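Local coordinates for Mgp-operon protein 3 (Mycoplasma pneumoniae M129, PDB 6TM0), which binds sialic acid and galactose, and probably acts as a P110-type cell-surface adhesin that attaches the bacterium to host cells, at residues Lys210-Pro215 against Gly603-Leu608. Sequence-based numbering, arbitrary orientation.
With SIA (N-acetyl-alpha-neuraminic acid), chain C.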
ATOM      1  N   LYS A 210     -23.429 -26.049  -5.621  1.00101.14           N
ATOM      2  CA  LYS A 210     -24.883 -26.092  -5.416  1.00100.25           C
ATOM      3  C   LYS A 210     -25.450 -24.680  -5.340  1.00103.24           C
ATOM      4  O   LYS A 210     -24.896 -23.824  -4.650  1.00101.61           O
ATOM      5  CB  LYS A 210     -25.217 -26.883  -4.144  1.00102.52           C
ATOM      6  CG  LYS A 210     -26.694 -27.188  -3.925  1.00115.22           C
ATOM      7  CD  LYS A 210     -26.914 -27.822  -2.556  1.00126.44           C
ATOM      8  CE  LYS A 210     -27.271 -26.831  -1.472  1.00140.79           C
ATOM      9  NZ  LYS A 210     -28.735 -26.742  -1.295  1.00157.87           N
ATOM     10  N   ASN A 211     -26.531 -24.433  -6.099  1.00100.30           N
ATOM     11  CA  ASN A 211     -27.222 -23.147  -6.188  1.00100.05           C
ATOM     12  C   ASN A 211     -26.318 -21.999  -6.731  1.00104.18           C
ATOM     13  O   ASN A 211     -26.720 -20.829  -6.698  1.00104.03           O
ATOM     14  CB  ASN A 211     -27.888 -22.782  -4.842  1.00100.10           C
ATOM     15  CG  ASN A 211     -28.978 -23.739  -4.415  1.00117.43           C
ATOM     16  OD1 ASN A 211     -29.953 -23.973  -5.131  1.00115.65           O
ATOM     17  ND2 ASN A 211     -28.846 -24.310  -3.232  1.00104.99           N
ATOM     18  N   ASN A 212     -25.128 -22.338  -7.273  1.00 99.86           N
ATOM     19  CA  ASN A 212     -24.220 -21.340  -7.843  1.00 98.86           C
ATOM     20  C   ASN A 212     -24.753 -20.895  -9.223  1.00100.34           C
ATOM     21  O   ASN A 212     -24.880 -21.724 -10.130  1.00 99.34           O
ATOM     22  CB  ASN A 212     -22.799 -21.879  -7.922  1.00 97.97           C
ATOM     23  CG  ASN A 212     -21.779 -20.848  -8.288  1.00106.46           C
ATOM     24  OD1 ASN A 212     -21.713 -20.379  -9.427  1.00 97.66           O
ATOM     25  ND2 ASN A 212     -20.945 -20.491  -7.329  1.00 93.64           N
ATOM     26  N   PRO A 213     -25.116 -19.601  -9.377  1.00 95.45           N
ATOM     27  CA  PRO A 213     -25.705 -19.147 -10.649  1.00 94.98           C
ATOM     28  C   PRO A 213     -24.738 -18.610 -11.712  1.00 98.45           C
ATOM     29  O   PRO A 213     -25.189 -18.130 -12.758  1.00 97.17           O
ATOM     30  CB  PRO A 213     -26.688 -18.055 -10.199  1.00 96.61           C
ATOM     31  CG  PRO A 213     -26.208 -17.614  -8.827  1.00100.94           C
ATOM     32  CD  PRO A 213     -25.082 -18.502  -8.390  1.00 96.57           C
ATOM     33  N   GLY A 214     -23.436 -18.684 -11.452  1.00 95.19           N
ATOM     34  CA  GLY A 214     -22.449 -18.152 -12.378  1.00 94.85           C
ATOM     35  C   GLY A 214     -21.500 -19.138 -13.027  1.00 98.66           C
ATOM     36  O   GLY A 214     -20.311 -19.092 -12.712  1.00 98.86           O
ATOM     37  N   PRO A 215     -21.933 -19.990 -13.997  1.00 94.95           N
ATOM     38  CA  PRO A 215     -20.967 -20.901 -14.652  1.00 94.42           C
ATOM     39  C   PRO A 215     -19.876 -20.169 -15.421  1.00 98.66           C
ATOM     40  O   PRO A 215     -18.742 -20.640 -15.431  1.00 99.26           O
ATOM     41  CB  PRO A 215     -21.828 -21.735 -15.605  1.00 96.35           C
ATOM     42  CG  PRO A 215     -23.101 -21.007 -15.757  1.00101.13           C
ATOM     43  CD  PRO A 215     -23.300 -20.177 -14.528  1.00 96.88           C
ATOM     44  N   GLY A 603     -14.953 -19.369  -3.932  1.00 71.65           N
ATOM     45  CA  GLY A 603     -14.626 -19.439  -5.352  1.00 71.80           C
ATOM     46  C   GLY A 603     -15.415 -18.457  -6.191  1.00 77.76           C
ATOM     47  O   GLY A 603     -16.283 -17.763  -5.655  1.00 77.03           O
ATOM     48  N   PRO A 604     -15.163 -18.393  -7.521  1.00 76.85           N
ATOM     49  CA  PRO A 604     -15.908 -17.437  -8.375  1.00 77.86           C
ATOM     50  C   PRO A 604     -17.444 -17.571  -8.327  1.00 84.05           C
ATOM     51  O   PRO A 604     -17.956 -18.662  -8.048  1.00 85.95           O
ATOM     52  CB  PRO A 604     -15.346 -17.700  -9.784  1.00 79.58           C
ATOM     53  CG  PRO A 604     -14.037 -18.371  -9.576  1.00 83.58           C
ATOM     54  CD  PRO A 604     -14.155 -19.145  -8.300  1.00 78.64           C
ATOM     55  N   ILE A 605     -18.173 -16.456  -8.575  1.00 78.85           N
ATOM     56  CA  ILE A 605     -19.645 -16.388  -8.572  1.00 77.88           C
ATOM     57  C   ILE A 605     -20.169 -15.157  -9.350  1.00 81.24           C
ATOM     58  O   ILE A 605     -21.287 -15.193  -9.871  1.00 80.53           O
ATOM     59  CB  ILE A 605     -20.241 -16.466  -7.116  1.00 80.35           C
ATOM     60  CG1 ILE A 605     -21.725 -16.937  -7.128  1.00 79.61           C
ATOM     61  CG2 ILE A 605     -20.048 -15.141  -6.329  1.00 80.71           C
ATOM     62  CD1 ILE A 605     -22.308 -17.388  -5.760  1.00 78.70           C
ATOM     63  N   ASN A 606     -19.385 -14.065  -9.379  1.00 77.81           N
ATOM     64  CA  ASN A 606     -19.792 -12.830 -10.031  1.00 77.82           C
ATOM     65  C   ASN A 606     -19.358 -12.742 -11.482  1.00 84.86           C
ATOM     66  O   ASN A 606     -18.336 -13.308 -11.875  1.00 84.56           O
ATOM     67  CB  ASN A 606     -19.347 -11.623  -9.234  1.00 74.99           C
ATOM     68  CG  ASN A 606     -20.001 -11.532  -7.874  1.00 88.33           C
ATOM     69  OD1 ASN A 606     -21.177 -11.861  -7.691  1.00 75.42           O
ATOM     70  ND2 ASN A 606     -19.256 -11.066  -6.881  1.00 79.53           N
ATOM     71  N   GLY A 607     -20.204 -12.085 -12.265  1.00 84.20           N
ATOM     72  CA  GLY A 607     -20.063 -11.853 -13.698  1.00 85.00           C
ATOM     73  C   GLY A 607     -21.241 -11.053 -14.207  1.00 91.10           C
ATOM     74  O   GLY A 607     -21.996 -10.499 -13.402  1.00 90.74           O
ATOM     75  N   LEU A 608     -21.429 -10.991 -15.537  1.00 89.09           N
ATOM     76  CA  LEU A 608     -22.564 -10.262 -16.123  1.00 88.95           C
ATOM     77  C   LEU A 608     -23.855 -11.073 -16.015  1.00 94.55           C
ATOM     78  O   LEU A 608     -23.951 -12.157 -16.593  1.00 94.09           O
ATOM     79  CB  LEU A 608     -22.289  -9.862 -17.586  1.00 88.54           C
ATOM     80  CG  LEU A 608     -23.408  -9.121 -18.314  1.00 92.45           C
ATOM     81  CD1 LEU A 608     -23.081  -7.668 -18.462  1.00 92.80           C
ATOM     82  CD2 LEU A 608     -23.661  -9.727 -19.676  1.00 94.37           C
TER
HETATM   83  C1  SIA C   3     -26.762 -13.475 -18.493  0.70119.38           C
HETATM   84  C2  SIA C   3     -26.432 -14.939 -18.853  0.70116.85           C
HETATM   85  C3  SIA C   3     -25.014 -15.183 -19.337  0.70115.33           C
HETATM   86  C4  SIA C   3     -24.002 -15.004 -18.202  0.70115.08           C
HETATM   87  C5  SIA C   3     -24.395 -15.720 -16.913  0.70113.56           C
HETATM   88  C6  SIA C   3     -25.880 -15.547 -16.578  0.70114.53           C
HETATM   89  C7  SIA C   3     -26.385 -16.449 -15.450  0.70114.13           C
HETATM   90  C8  SIA C   3     -27.889 -16.410 -15.173  0.70114.17           C
HETATM   91  C9  SIA C   3     -28.243 -16.879 -13.773  0.70113.99           C
HETATM   92  C10 SIA C   3     -22.547 -15.954 -15.309  0.70107.64           C
HETATM   93  C11 SIA C   3     -21.633 -15.205 -14.385  0.70106.94           C
HETATM   94  N5  SIA C   3     -23.555 -15.249 -15.822  0.70110.89           N
HETATM   95  O1A SIA C   3     -27.627 -13.163 -17.688  0.70119.37           O
HETATM   96  O1B SIA C   3     -26.052 -12.576 -19.128  0.70121.32           O
HETATM   97  O4  SIA C   3     -22.688 -15.381 -18.615  0.70115.52           O
HETATM   98  O6  SIA C   3     -26.724 -15.757 -17.727  0.70116.11           O
HETATM   99  O7  SIA C   3     -26.017 -17.797 -15.714  0.70114.16           O
HETATM  100  O8  SIA C   3     -28.444 -15.109 -15.375  0.70115.12           O
HETATM  101  O9  SIA C   3     -27.791 -18.204 -13.546  0.70114.63           O
HETATM  102  O10 SIA C   3     -22.371 -17.137 -15.585  0.70105.96           O
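Beside a sialic-acid pocket, Asn-212, Pro-213 and Gly-214 meet Ile-605 where two loops come together. The loops 210-215 and 603-608 each hydrogen-bond the sugar, the second weakly. Two hydroxyls of the glycerol tail of the N-acetylneuraminic acid donate to Pro-213 O, SIA O9 at 2.7 Å and SIA O7 at 3.1 Å. On the other loop, Leu-608 O takes a weak bond from SIA N5 (3.2 Å, N-H...O 129°), and the acetyl methyl C11 lies 3.8 Å from Gly-607 CA. Thr-610 OG1 and Lys-216 N also hydrogen-bond the sugar.

Behind the sugar the loops touch without any hydrogen bond between them. Ile-605 supplies the apolar part: with CG1 anti to the backbone N (chi1 -158°), its ethyl arm reaches Pro-213, where CG1 stands 3.9 Å from CD of the proline ring. Asn-212 ND2 lies 3.6 Å from the same Ile-605 CG1. That amide is fixed at both ends. OD1 accepts from Gly-214 N (3.2 Å, 152°), an Asx turn whose donor is tilted from the carbonyl plane, while ND2 is bonded to Gln-635 O. The backbones approach most closely at Gly-214 and Ile-605, whose CA atoms are 5.0 Å apart.

Gln-187, starting helix 187-192, bonds both Pro-604 O and Gly-214 O, and Trp-200 of helix 200-207 donates to Asn-212 O. The contact thus joins the loop between that helix and strand 220-222 to the loop preceding strand 650-654.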